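Local coordinates for D-mandelate dehydrogenase (Rhodotorula graminis, PDB 2W2K), which probably catalyses the NAD(P)-dependent interconversion of D-mandelate and its 2-keto acid, as a member of the D-isomer-specific 2-hydroxyacid dehydrogenases, at residues 220-225 and 245-250; 17-22 and 320-325; 7-12 and 55-60; 3-8 and 26-31. All blocks are in the same frame, centred on the assembly; numbering follows the deposited sequence.

Contact 1: residues 220-225 and 245-250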
loop_
_atom_site.group_PDB
_atom_site.type_symbol
_atom_site.label_atom_id
_atom_site.label_comp_id
_atom_site.label_asym_id
_atom_site.label_seq_id
_atom_site.Cartn_x
_atom_site.Cartn_y
_atom_site.Cartn_z
ATOM N N ARG B 220 20.877 11.585 -0.932
ATOM C CA ARG B 220 20.347 11.296 -2.297
ATOM C C ARG B 220 18.845 10.923 -2.299
ATOM O O ARG B 220 18.196 10.930 -3.363
ATOM C CB ARG B 220 21.158 10.178 -2.988
ATOM C CG ARG B 220 22.669 10.497 -3.298
ATOM C CD ARG B 220 22.870 11.462 -4.490
ATOM N NE ARG B 220 22.398 10.865 -5.741
ATOM C CZ ARG B 220 23.079 9.969 -6.461
ATOM N NH1 ARG B 220 24.308 9.571 -6.102
ATOM N NH2 ARG B 220 22.531 9.474 -7.564
ATOM N N SER B 221 18.298 10.606 -1.127
ATOM C CA SER B 221 16.981 9.913 -1.039
ATOM C C SER B 221 15.745 10.820 -0.877
ATOM O O SER B 221 15.805 11.839 -0.190
ATOM C CB SER B 221 17.004 8.885 0.114
ATOM O OG SER B 221 18.100 7.981 -0.021
ATOM N N ASP B 222 14.631 10.418 -1.493
ATOM C CA ASP B 222 13.309 10.996 -1.199
ATOM C C ASP B 222 12.570 10.170 -0.130
ATOM O O ASP B 222 11.851 10.731 0.723
ATOM C CB ASP B 222 12.472 11.125 -2.484
ATOM C CG ASP B 222 13.093 12.116 -3.494
ATOM O OD1 ASP B 222 13.201 13.320 -3.156
ATOM O OD2 ASP B 222 13.461 11.684 -4.609
ATOM N N CYS B 223 12.763 8.848 -0.167
ATOM C CA CYS B 223 12.323 7.959 0.928
ATOM C C CYS B 223 13.427 6.924 1.222
ATOM O O CYS B 223 13.893 6.231 0.302
ATOM C CB CYS B 223 11.020 7.232 0.538
ATOM S SG CYS B 223 10.240 6.218 1.884
ATOM N N VAL B 224 13.823 6.805 2.490
ATOM C CA VAL B 224 14.789 5.762 2.929
ATOM C C VAL B 224 14.054 4.469 3.373
ATOM O O VAL B 224 13.038 4.557 4.080
ATOM C CB VAL B 224 15.718 6.303 4.063
ATOM C CG1 VAL B 224 16.565 5.181 4.713
ATOM C CG2 VAL B 224 16.651 7.419 3.532
ATOM N N SER B 225 14.557 3.291 2.954
ATOM C CA SER B 225 14.019 1.989 3.427
ATOM C C SER B 225 15.083 1.238 4.228
ATOM O O SER B 225 16.135 0.856 3.671
ATOM C CB SER B 225 13.526 1.103 2.262
ATOM O OG SER B 225 13.132 -0.206 2.699
ATOM N N ALA B 245 21.823 14.783 7.491
ATOM C CA ALA B 245 22.208 14.618 6.069
ATOM C C ALA B 245 21.031 14.492 5.087
ATOM O O ALA B 245 21.208 14.749 3.895
ATOM C CB ALA B 245 23.218 13.439 5.877
ATOM N N MET B 246 19.832 14.153 5.589
ATOM C CA MET B 246 18.641 14.019 4.723
ATOM C C MET B 246 18.130 15.351 4.152
ATOM O O MET B 246 18.378 16.422 4.720
ATOM C CB MET B 246 17.505 13.261 5.456
ATOM C CG MET B 246 17.864 11.787 5.748
ATOM S SD MET B 246 16.520 10.837 6.532
ATOM C CE MET B 246 15.422 10.548 5.122
ATOM N N LYS B 247 17.420 15.296 3.024
ATOM C CA LYS B 247 16.897 16.540 2.450
ATOM C C LYS B 247 15.636 17.016 3.188
ATOM O O LYS B 247 14.907 16.196 3.754
ATOM C CB LYS B 247 16.691 16.434 0.936
ATOM C CG LYS B 247 15.641 15.524 0.468
ATOM C CD LYS B 247 15.663 15.416 -1.082
ATOM C CE LYS B 247 16.737 14.447 -1.523
ATOM N NZ LYS B 247 16.804 14.299 -2.978
ATOM N N PRO B 248 15.391 18.341 3.210
ATOM C CA PRO B 248 14.164 18.871 3.839
ATOM C C PRO B 248 12.904 18.280 3.212
ATOM O O PRO B 248 12.808 18.198 1.984
ATOM C CB PRO B 248 14.251 20.381 3.544
ATOM C CG PRO B 248 15.768 20.632 3.411
ATOM C CD PRO B 248 16.234 19.427 2.652
ATOM N N GLY B 249 11.953 17.872 4.051
ATOM C CA GLY B 249 10.684 17.294 3.567
ATOM C C GLY B 249 10.741 15.841 3.093
ATOM O O GLY B 249 9.862 15.392 2.326
ATOM N N SER B 250 11.769 15.112 3.528
ATOM C CA SER B 250 11.953 13.685 3.145
ATOM C C SER B 250 11.186 12.715 4.090
ATOM O O SER B 250 10.438 13.156 5.007
ATOM C CB SER B 250 13.450 13.358 3.080
ATOM O OG SER B 250 14.091 13.739 4.294
HETATM O O HOH W 1 16.815 12.545 2.213
#
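Met246 reaches Val224 with the end of its side chain: the bend at chi3 (76°) turns CE toward the strand residue, and CE meets Val224 CG2 at 3.7 Å, the two side chains crossing at a slant. This is the apolar part of the contact. Lys247 follows and does most of the polar work. Its backbone N is joined to Ser221 O by one water, which accepts from Lys247 N at 2.9 Å and donates to Ser221 O at 2.7 Å. With CG lying between the backbone N and the carbonyl carbon of Lys247 (chi1 67°), the aliphatic chain runs past the Ser221 carbonyl, CE coming to 3.1 Å from its O. Its ammonium ends beside Asp222, where NZ and OD1 form a long salt bridge of 3.7 Å; the other carboxylate oxygen of Asp222 is held by the backbone N of Val165. Were this lysine cut back to an alanine, Asp222 OD1 would probably lose its charge partner and the Ser221 carbonyl the methylenes lying against it. Lys247 also opens a type II beta turn closed by Ser250, with Gly249 at positive phi (78°). Ser250 OG donates to Lys247 O at 2.6 Å in the carbonyl plane, reinforcing a weak backbone bond between the same residues, while Ser250 CB packs near Asp222 O. The turn leads from helix 240-245 into strand 250-254, which pairs in parallel with strand 223-226 in the Rossmann-type NAD-binding domain; Met246 is further packed against Ala218 of helix 214-220 and Leu275 of strand 275-280.

Contact 2: residues 17-22 and 320-325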
loop_
_atom_site.group_PDB
_atom_site.type_symbol
_atom_site.label_atom_id
_atom_site.label_comp_id
_atom_site.label_asym_id
_atom_site.label_seq_id
_atom_site.Cartn_x
_atom_site.Cartn_y
_atom_site.Cartn_z
ATOM N N ASP B 17 -1.398 -30.384 8.416
ATOM C CA ASP B 17 -1.866 -31.548 9.197
ATOM C C ASP B 17 -1.255 -32.889 8.725
ATOM O O ASP B 17 -0.806 -33.681 9.563
ATOM C CB ASP B 17 -3.407 -31.625 9.205
ATOM C CG ASP B 17 -4.066 -30.383 9.837
ATOM O OD1 ASP B 17 -3.659 -29.946 10.940
ATOM O OD2 ASP B 17 -5.009 -29.841 9.225
ATOM N N ASP B 18 -1.233 -33.136 7.405
ATOM C CA ASP B 18 -0.591 -34.359 6.824
ATOM C C ASP B 18 0.918 -34.505 7.127
ATOM O O ASP B 18 1.384 -35.584 7.532
ATOM C CB ASP B 18 -0.792 -34.435 5.298
ATOM C CG ASP B 18 -2.265 -34.648 4.885
ATOM O OD1 ASP B 18 -3.078 -35.151 5.682
ATOM O OD2 ASP B 18 -2.594 -34.321 3.726
ATOM N N LEU B 19 1.685 -33.426 6.944
ATOM C CA LEU B 19 3.114 -33.449 7.268
ATOM C C LEU B 19 3.359 -33.647 8.775
ATOM O O LEU B 19 4.279 -34.377 9.150
ATOM C CB LEU B 19 3.834 -32.185 6.768
ATOM C CG LEU B 19 5.369 -32.270 6.610
ATOM C CD1 LEU B 19 5.777 -33.321 5.556
ATOM C CD2 LEU B 19 5.967 -30.876 6.274
ATOM N N TRP B 20 2.527 -33.033 9.626
ATOM C CA TRP B 20 2.616 -33.240 11.094
ATOM C C TRP B 20 2.286 -34.680 11.544
ATOM O O TRP B 20 2.925 -35.201 12.480
ATOM C CB TRP B 20 1.777 -32.182 11.865
ATOM C CG TRP B 20 1.858 -32.170 13.433
ATOM C CD1 TRP B 20 0.806 -32.296 14.306
ATOM C CD2 TRP B 20 3.030 -31.961 14.259
ATOM N NE1 TRP B 20 1.254 -32.204 15.622
ATOM C CE2 TRP B 20 2.608 -31.999 15.616
ATOM C CE3 TRP B 20 4.393 -31.750 13.984
ATOM C CZ2 TRP B 20 3.507 -31.853 16.693
ATOM C CZ3 TRP B 20 5.292 -31.601 15.070
ATOM C CH2 TRP B 20 4.839 -31.646 16.393
ATOM N N SER B 21 1.276 -35.313 10.931
ATOM C CA SER B 21 0.982 -36.729 11.229
ATOM C C SER B 21 2.150 -37.643 10.839
ATOM O O SER B 21 2.510 -38.549 11.608
ATOM C CB SER B 21 -0.336 -37.182 10.558
ATOM O OG SER B 21 -1.435 -36.494 11.144
ATOM N N ASP B 22 2.745 -37.393 9.664
ATOM C CA ASP B 22 3.985 -38.074 9.204
ATOM C C ASP B 22 5.140 -37.926 10.211
ATOM O O ASP B 22 5.855 -38.907 10.538
ATOM C CB ASP B 22 4.390 -37.555 7.798
ATOM C CG ASP B 22 5.622 -38.241 7.235
ATOM O OD1 ASP B 22 5.544 -39.450 6.895
ATOM O OD2 ASP B 22 6.677 -37.567 7.093
ATOM N N THR B 320 10.808 -26.267 9.380
ATOM C CA THR B 320 11.193 -26.891 10.678
ATOM C C THR B 320 11.121 -28.428 10.629
ATOM O O THR B 320 12.083 -29.111 11.028
ATOM C CB THR B 320 10.395 -26.333 11.890
ATOM O OG1 THR B 320 8.974 -26.457 11.663
ATOM C CG2 THR B 320 10.781 -24.831 12.174
ATOM N N MET B 321 9.994 -28.968 10.142
ATOM C CA MET B 321 9.799 -30.435 10.069
ATOM C C MET B 321 10.777 -31.097 9.087
ATOM O O MET B 321 11.410 -32.110 9.423
ATOM C CB MET B 321 8.347 -30.788 9.702
ATOM C CG MET B 321 7.294 -30.449 10.785
ATOM S SD MET B 321 5.638 -31.117 10.395
ATOM C CE MET B 321 4.681 -29.630 10.124
ATOM N N THR B 322 10.909 -30.517 7.880
ATOM C CA THR B 322 11.811 -31.035 6.838
ATOM C C THR B 322 13.290 -30.997 7.230
ATOM O O THR B 322 14.033 -31.952 6.962
ATOM C CB THR B 322 11.568 -30.309 5.445
ATOM O OG1 THR B 322 10.189 -30.468 5.051
ATOM C CG2 THR B 322 12.479 -30.869 4.353
ATOM N N ASN B 323 13.722 -29.901 7.863
ATOM C CA ASN B 323 15.093 -29.800 8.381
ATOM C C ASN B 323 15.471 -30.975 9.307
ATOM O O ASN B 323 16.532 -31.629 9.131
ATOM C CB ASN B 323 15.305 -28.456 9.093
ATOM C CG ASN B 323 15.752 -27.314 8.140
ATOM O OD1 ASN B 323 15.277 -26.161 8.252
ATOM N ND2 ASN B 323 16.657 -27.620 7.239
ATOM N N ILE B 324 14.611 -31.258 10.281
ATOM C CA ILE B 324 14.887 -32.333 11.270
ATOM C C ILE B 324 14.854 -33.749 10.621
ATOM O O ILE B 324 15.710 -34.618 10.916
ATOM C CB ILE B 324 13.951 -32.193 12.513
ATOM C CG1 ILE B 324 14.298 -30.910 13.313
ATOM C CG2 ILE B 324 14.039 -33.423 13.431
ATOM C CD1 ILE B 324 13.215 -30.508 14.335
ATOM N N ASP B 325 13.905 -33.961 9.709
ATOM C CA ASP B 325 13.794 -35.239 8.955
ATOM C C ASP B 325 15.060 -35.505 8.126
ATOM O O ASP B 325 15.676 -36.581 8.242
ATOM C CB ASP B 325 12.539 -35.206 8.053
ATOM C CG ASP B 325 12.155 -36.583 7.472
ATOM O OD1 ASP B 325 12.988 -37.513 7.371
ATOM O OD2 ASP B 325 10.979 -36.736 7.099
#
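Met321 meets Trp20 in a Met-aromatic contact between two helices, 17-26 and 310-330, that lie over the same face of the five-stranded parallel sheet. The short segments run in roughly the same direction, 29° apart, and their axes approach to 10.9 Å, a spacing bridged chiefly by the methionine. Its sulfur comes to the edge of the indole, close to the ring plane: SD is 3.9 Å from Trp20 CE3, and its direction from the centroid of the six-membered ring is 85° off the ring normal. The two side chains cross at about a right angle. Apolar packing continues on Leu19, whose side chain slides past Met321 in the opposite direction, with CG 4.0 Å from SD. Leu19 CG stands anti to the backbone N (chi1 -160°), which carries the branch toward the methionine and lets CD2 approach Met321 CB. Met321 also touches Phe23 of its partner helix and Ile56 of strand 54-57. The electrostatic part lies at the C-terminal ends of the two segments. Asp22 OD2 and Asp325 OD2 face each other at 4.4 Å, a like-charge pair that would probably be unfavourable by itself; Lys26 forms salt bridges to both oxygens and is likely to offset the repulsion, thereby linking the helices through a shared cation. No direct hydrogen bond joins the two segments. The sulfur does, however, lie against the backbone of the facing helix: Met321 SD is 3.7 Å from both Trp20 N and Leu19 O.

Contact 3: residues 7-12 and 55-60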
loop_
_atom_site.group_PDB
_atom_site.type_symbol
_atom_site.label_atom_id
_atom_site.label_comp_id
_atom_site.label_asym_id
_atom_site.label_seq_id
_atom_site.Cartn_x
_atom_site.Cartn_y
_atom_site.Cartn_z
ATOM N N LEU B 7 11.783 -32.802 21.459
ATOM C CA LEU B 7 11.108 -31.924 22.425
ATOM C C LEU B 7 10.326 -30.838 21.662
ATOM O O LEU B 7 10.920 -30.120 20.862
ATOM C CB LEU B 7 12.140 -31.254 23.372
ATOM C CG LEU B 7 11.516 -30.404 24.510
ATOM C CD1 LEU B 7 10.856 -31.326 25.533
ATOM C CD2 LEU B 7 12.599 -29.563 25.191
ATOM N N LEU B 8 9.023 -30.709 21.955
ATOM C CA LEU B 8 8.127 -29.697 21.341
ATOM C C LEU B 8 7.979 -28.486 22.252
ATOM O O LEU B 8 7.467 -28.626 23.360
ATOM C CB LEU B 8 6.730 -30.306 21.082
ATOM C CG LEU B 8 5.615 -29.379 20.551
ATOM C CD1 LEU B 8 6.032 -28.706 19.214
ATOM C CD2 LEU B 8 4.316 -30.132 20.364
ATOM N N LEU B 9 8.455 -27.312 21.799
ATOM C CA LEU B 9 8.339 -26.057 22.549
ATOM C C LEU B 9 7.044 -25.329 22.198
ATOM O O LEU B 9 6.919 -24.714 21.120
ATOM C CB LEU B 9 9.536 -25.114 22.295
ATOM C CG LEU B 9 10.962 -25.466 22.721
ATOM C CD1 LEU B 9 11.909 -24.273 22.374
ATOM C CD2 LEU B 9 11.069 -25.835 24.208
ATOM N N GLY B 10 6.075 -25.402 23.104
ATOM C CA GLY B 10 4.767 -24.784 22.861
ATOM C C GLY B 10 3.797 -25.604 22.013
ATOM O O GLY B 10 3.901 -26.844 21.958
ATOM N N ASP B 11 2.871 -24.909 21.335
ATOM C CA ASP B 11 1.766 -25.553 20.593
ATOM C C ASP B 11 2.210 -26.477 19.420
ATOM O O ASP B 11 3.227 -26.222 18.766
ATOM C CB ASP B 11 0.798 -24.490 20.024
ATOM C CG ASP B 11 -0.112 -23.850 21.086
ATOM O OD1 ASP B 11 -0.195 -24.346 22.227
ATOM O OD2 ASP B 11 -0.744 -22.821 20.758
ATOM N N PRO B 12 1.435 -27.551 19.138
ATOM C CA PRO B 12 1.689 -28.401 17.945
ATOM C C PRO B 12 1.298 -27.677 16.648
ATOM O O PRO B 12 0.918 -26.492 16.687
ATOM C CB PRO B 12 0.782 -29.619 18.184
ATOM C CG PRO B 12 -0.391 -29.031 18.982
ATOM C CD PRO B 12 0.269 -28.028 19.918
ATOM N N ILE B 55 15.064 -30.580 19.020
ATOM C CA ILE B 55 14.061 -29.659 19.520
ATOM C C ILE B 55 13.389 -28.968 18.302
ATOM O O ILE B 55 14.097 -28.551 17.368
ATOM C CB ILE B 55 14.713 -28.538 20.430
ATOM C CG1 ILE B 55 15.413 -29.135 21.672
ATOM C CG2 ILE B 55 13.642 -27.517 20.863
ATOM C CD1 ILE B 55 16.619 -28.255 22.169
ATOM N N ILE B 56 12.059 -28.814 18.343
ATOM C CA ILE B 56 11.272 -28.077 17.316
ATOM C C ILE B 56 10.374 -26.957 17.915
ATOM O O ILE B 56 9.784 -27.103 19.015
ATOM C CB ILE B 56 10.414 -29.094 16.420
ATOM C CG1 ILE B 56 9.999 -28.460 15.065
ATOM C CG2 ILE B 56 9.263 -29.724 17.224
ATOM C CD1 ILE B 56 9.368 -29.431 14.001
ATOM N N LYS B 57 10.294 -25.840 17.190
ATOM C CA LYS B 57 9.560 -24.626 17.631
ATOM C C LYS B 57 8.816 -24.100 16.384
ATOM O O LYS B 57 9.434 -23.483 15.478
ATOM C CB LYS B 57 10.579 -23.597 18.193
ATOM C CG LYS B 57 9.972 -22.320 18.920
ATOM C CD LYS B 57 11.108 -21.298 19.179
ATOM C CE LYS B 57 10.687 -20.018 19.949
ATOM N NZ LYS B 57 9.723 -19.113 19.217
ATOM N N LEU B 58 7.501 -24.370 16.319
ATOM C CA LEU B 58 6.708 -24.218 15.074
ATOM C C LEU B 58 6.235 -22.791 14.727
ATOM O O LEU B 58 5.771 -22.541 13.594
ATOM C CB LEU B 58 5.498 -25.179 15.095
ATOM C CG LEU B 58 5.844 -26.686 15.108
ATOM C CD1 LEU B 58 4.617 -27.539 15.501
ATOM C CD2 LEU B 58 6.343 -27.135 13.772
ATOM N N ALA B 59 6.331 -21.870 15.688
ATOM C CA ALA B 59 5.885 -20.489 15.488
ATOM C C ALA B 59 6.725 -19.521 16.328
ATOM O O ALA B 59 7.238 -19.884 17.385
ATOM C CB ALA B 59 4.378 -20.322 15.846
ATOM N N VAL B 60 6.808 -18.276 15.871
ATOM C CA VAL B 60 7.632 -17.257 16.551
ATOM C C VAL B 60 7.107 -17.000 17.968
ATOM O O VAL B 60 7.894 -16.855 18.936
ATOM C CB VAL B 60 7.691 -15.939 15.710
ATOM C CG1 VAL B 60 8.242 -14.773 16.546
ATOM C CG2 VAL B 60 8.556 -16.136 14.460
HETATM O O HOH W 2 5.922 -25.113 18.664
#
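Leu8 CG stands opposite its backbone N (chi1 175°), which sends CD1 toward Ile56, where it meets Ile56 CG2 at 3.9 Å. Leu9 has its CG beside the backbone N instead (chi1 -65°), and this carries the side chain over Ile55, Leu9 CG to Ile55 CG2 being 3.9 Å. Leu8 and Ile56 lie on the face covered by helices 17-26 and 310-330, whereas Leu7 and Ile55 belong to the other face. The backbones pair as adjacent parallel strands, 5-8 and 54-57, inside the five-stranded parallel sheet, order 2-1-3-4-5, of a flavodoxin-like alpha/beta domain. Ile56 uses both its polar backbone atoms across the contact: its N donates to Leu7 O at 3.1 Å, and its O accepts from Leu9 N at the same length in a nearly straight bond (175° at the hydrogen). Past the strand ends, direct pairing gives way to a water, which donates to Leu9 O and Asp11 O and accepts from Leu58 N at 2.9 Å. Leu58 CD1 packs against the backbone at Asp11 and Pro12, 3.5 Å from Pro12 C, and lies 4.1 Å from Leu8 CD1. Lys57 runs away from the contact, its NZ bonded to Ala59 O within the loop and to Tyr67 OH and Asn62 O beyond it.

Contact 4: residues 3-8 and 26-31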
loop_
_atom_site.group_PDB
_atom_site.type_symbol
_atom_site.label_atom_id
_atom_site.label_comp_id
_atom_site.label_asym_id
_atom_site.label_seq_id
_atom_site.Cartn_x
_atom_site.Cartn_y
_atom_site.Cartn_z
ATOM N N ARG B 3 12.738 -45.028 17.366
ATOM C CA ARG B 3 12.501 -43.668 16.856
ATOM C C ARG B 3 13.292 -42.599 17.627
ATOM O O ARG B 3 13.281 -42.609 18.867
ATOM C CB ARG B 3 11.018 -43.324 16.968
ATOM C CG ARG B 3 10.072 -44.335 16.351
ATOM C CD ARG B 3 8.648 -43.801 16.323
ATOM N NE ARG B 3 8.072 -43.726 17.659
ATOM C CZ ARG B 3 6.962 -43.070 17.986
ATOM N NH1 ARG B 3 6.253 -42.417 17.071
ATOM N NH2 ARG B 3 6.549 -43.073 19.247
ATOM N N PRO B 4 13.951 -41.657 16.908
ATOM C CA PRO B 4 14.541 -40.506 17.623
ATOM C C PRO B 4 13.457 -39.683 18.331
ATOM O O PRO B 4 12.281 -39.711 17.925
ATOM C CB PRO B 4 15.187 -39.689 16.502
ATOM C CG PRO B 4 15.457 -40.731 15.390
ATOM C CD PRO B 4 14.215 -41.585 15.456
ATOM N N ARG B 5 13.855 -38.970 19.391
ATOM C CA ARG B 5 12.930 -38.270 20.288
ATOM C C ARG B 5 13.082 -36.732 20.120
ATOM O O ARG B 5 14.216 -36.223 20.025
ATOM C CB ARG B 5 13.209 -38.700 21.758
ATOM C CG ARG B 5 13.177 -40.265 21.983
ATOM C CD ARG B 5 13.407 -40.696 23.484
ATOM N NE ARG B 5 12.209 -40.512 24.304
ATOM C CZ ARG B 5 12.090 -39.741 25.392
ATOM N NH1 ARG B 5 13.122 -39.053 25.886
ATOM N NH2 ARG B 5 10.912 -39.676 26.008
ATOM N N VAL B 6 11.950 -36.014 20.051
ATOM C CA VAL B 6 11.907 -34.560 19.728
ATOM C C VAL B 6 11.116 -33.764 20.794
ATOM O O VAL B 6 9.919 -34.030 21.023
ATOM C CB VAL B 6 11.286 -34.323 18.299
ATOM C CG1 VAL B 6 11.260 -32.818 17.911
ATOM C CG2 VAL B 6 12.019 -35.158 17.215
ATOM N N LEU B 7 11.783 -32.802 21.459
ATOM C CA LEU B 7 11.108 -31.924 22.425
ATOM C C LEU B 7 10.326 -30.838 21.662
ATOM O O LEU B 7 10.920 -30.120 20.862
ATOM C CB LEU B 7 12.140 -31.254 23.372
ATOM C CG LEU B 7 11.516 -30.404 24.510
ATOM C CD1 LEU B 7 10.856 -31.326 25.533
ATOM C CD2 LEU B 7 12.599 -29.563 25.191
ATOM N N LEU B 8 9.023 -30.709 21.955
ATOM C CA LEU B 8 8.127 -29.697 21.341
ATOM C C LEU B 8 7.979 -28.486 22.252
ATOM O O LEU B 8 7.467 -28.626 23.360
ATOM C CB LEU B 8 6.730 -30.306 21.082
ATOM C CG LEU B 8 5.615 -29.379 20.551
ATOM C CD1 LEU B 8 6.032 -28.706 19.214
ATOM C CD2 LEU B 8 4.316 -30.132 20.364
ATOM N N LYS B 26 7.281 -40.923 12.436
ATOM C CA LYS B 26 8.750 -41.079 12.379
ATOM C C LYS B 26 9.487 -40.804 13.715
ATOM O O LYS B 26 10.539 -41.417 13.995
ATOM C CB LYS B 26 9.331 -40.173 11.261
ATOM C CG LYS B 26 8.910 -40.556 9.830
ATOM C CD LYS B 26 9.244 -39.441 8.817
ATOM C CE LYS B 26 9.097 -39.932 7.364
ATOM N NZ LYS B 26 9.166 -38.781 6.376
ATOM N N PHE B 27 8.946 -39.887 14.519
ATOM C CA PHE B 27 9.618 -39.360 15.743
ATOM C C PHE B 27 8.702 -39.436 16.980
ATOM O O PHE B 27 7.495 -39.181 16.870
ATOM C CB PHE B 27 9.965 -37.870 15.535
ATOM C CG PHE B 27 11.035 -37.607 14.490
ATOM C CD1 PHE B 27 12.363 -37.987 14.716
ATOM C CD2 PHE B 27 10.716 -36.958 13.283
ATOM C CE1 PHE B 27 13.370 -37.747 13.743
ATOM C CE2 PHE B 27 11.720 -36.698 12.311
ATOM C CZ PHE B 27 13.048 -37.099 12.554
ATOM N N GLU B 28 9.252 -39.779 18.152
ATOM C CA GLU B 28 8.497 -39.638 19.422
ATOM C C GLU B 28 8.515 -38.162 19.858
ATOM O O GLU B 28 9.564 -37.653 20.273
ATOM C CB GLU B 28 9.087 -40.534 20.538
ATOM C CG GLU B 28 8.359 -40.391 21.890
ATOM C CD GLU B 28 9.089 -41.081 23.043
ATOM O OE1 GLU B 28 10.117 -41.741 22.797
ATOM O OE2 GLU B 28 8.651 -40.913 24.204
ATOM N N VAL B 29 7.364 -37.480 19.757
ATOM C CA VAL B 29 7.258 -36.031 20.085
ATOM C C VAL B 29 6.822 -35.836 21.534
ATOM O O VAL B 29 5.769 -36.360 21.959
ATOM C CB VAL B 29 6.287 -35.276 19.101
ATOM C CG1 VAL B 29 6.147 -33.758 19.491
ATOM C CG2 VAL B 29 6.837 -35.351 17.682
ATOM N N ILE B 30 7.656 -35.109 22.287
ATOM C CA ILE B 30 7.496 -34.876 23.743
ATOM C C ILE B 30 7.057 -33.407 24.042
ATOM O O ILE B 30 7.836 -32.477 23.819
ATOM C CB ILE B 30 8.848 -35.156 24.502
ATOM C CG1 ILE B 30 9.501 -36.489 24.044
ATOM C CG2 ILE B 30 8.645 -35.059 26.035
ATOM C CD1 ILE B 30 11.038 -36.531 24.301
ATOM N N PRO B 31 5.812 -33.182 24.525
ATOM C CA PRO B 31 5.443 -31.797 24.937
ATOM C C PRO B 31 6.286 -31.251 26.117
ATOM O O PRO B 31 6.415 -31.922 27.144
ATOM C CB PRO B 31 3.952 -31.925 25.333
ATOM C CG PRO B 31 3.484 -33.180 24.691
ATOM C CD PRO B 31 4.679 -34.116 24.685
HETATM O O HOH W 3 11.514 -43.419 20.962
#
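Arg5 and Glu28 lie side by side, pointing the same way, and form a two-pronged salt bridge: NE donates to OE1 at 2.9 Å and NH2 to OE2 at 3.1 Å. A bend at chi3 (78°) brings the guanidinium of Arg5 alongside the carboxylate. The oxygens sit near the guanidinium plane, but the nitrogens come from above the carboxylate, the planes being 65° apart. Arg5 NH1 turns to the carbonyls of Tyr49 and Asp51. With a leucine here, the Glu28 carboxylate would probably be left without its cationic mate. A water donates to Glu28 OE1 and Arg3 O. Backbone bonds join strands 5-8 and 28-31 as the parallel neighbours of a beta-alpha-beta unit crossing through helix 17-26: Val6 N binds Glu28 O, and Ile30 N binds Val6 O at 2.8 Å with 177° at the hydrogen. Leu8 N continues the pattern to Ile30 O, and Glu28 N to Pro4 O begins it. Phe27 C and Glu28 N lie over one face of the Arg3 guanidinium, and Ile30 CD1 over one face of that of Arg5, 3.5 Å from CZ. Val6, on the other sheet face, reaches Phe27 CD1 with CG2 at 3.8 Å; ahead of the strand Pro4 CB touches the same atom at 3.7 Å.

Overall arrangement
Contacts 2, 3 and 4 gather in one domain, their centres 11 to 12 Å apart, whereas contact 1 belongs to the NAD-binding domain, its centre 42 to 52 Å from theirs. Contact 3 is the buried one, joining two inner strands with leucines and isoleucines; contact 4 shares Leu7 and Leu8 with it but reaches the outermost strand 28-31, where a salt bridge appears. Contact 2 lies at the surface, its helices covering that sheet: Ile324 packs on Ile56, Trp20 on Val29, and Asp325 pairs with Lys26 of contact 4. Contact 1, only partly buried, has no direct hydrogen bond between its segments: a water, a long ion pair and one apolar touch join them, whereas contacts 3 and 4 are held mainly by direct backbone bonds.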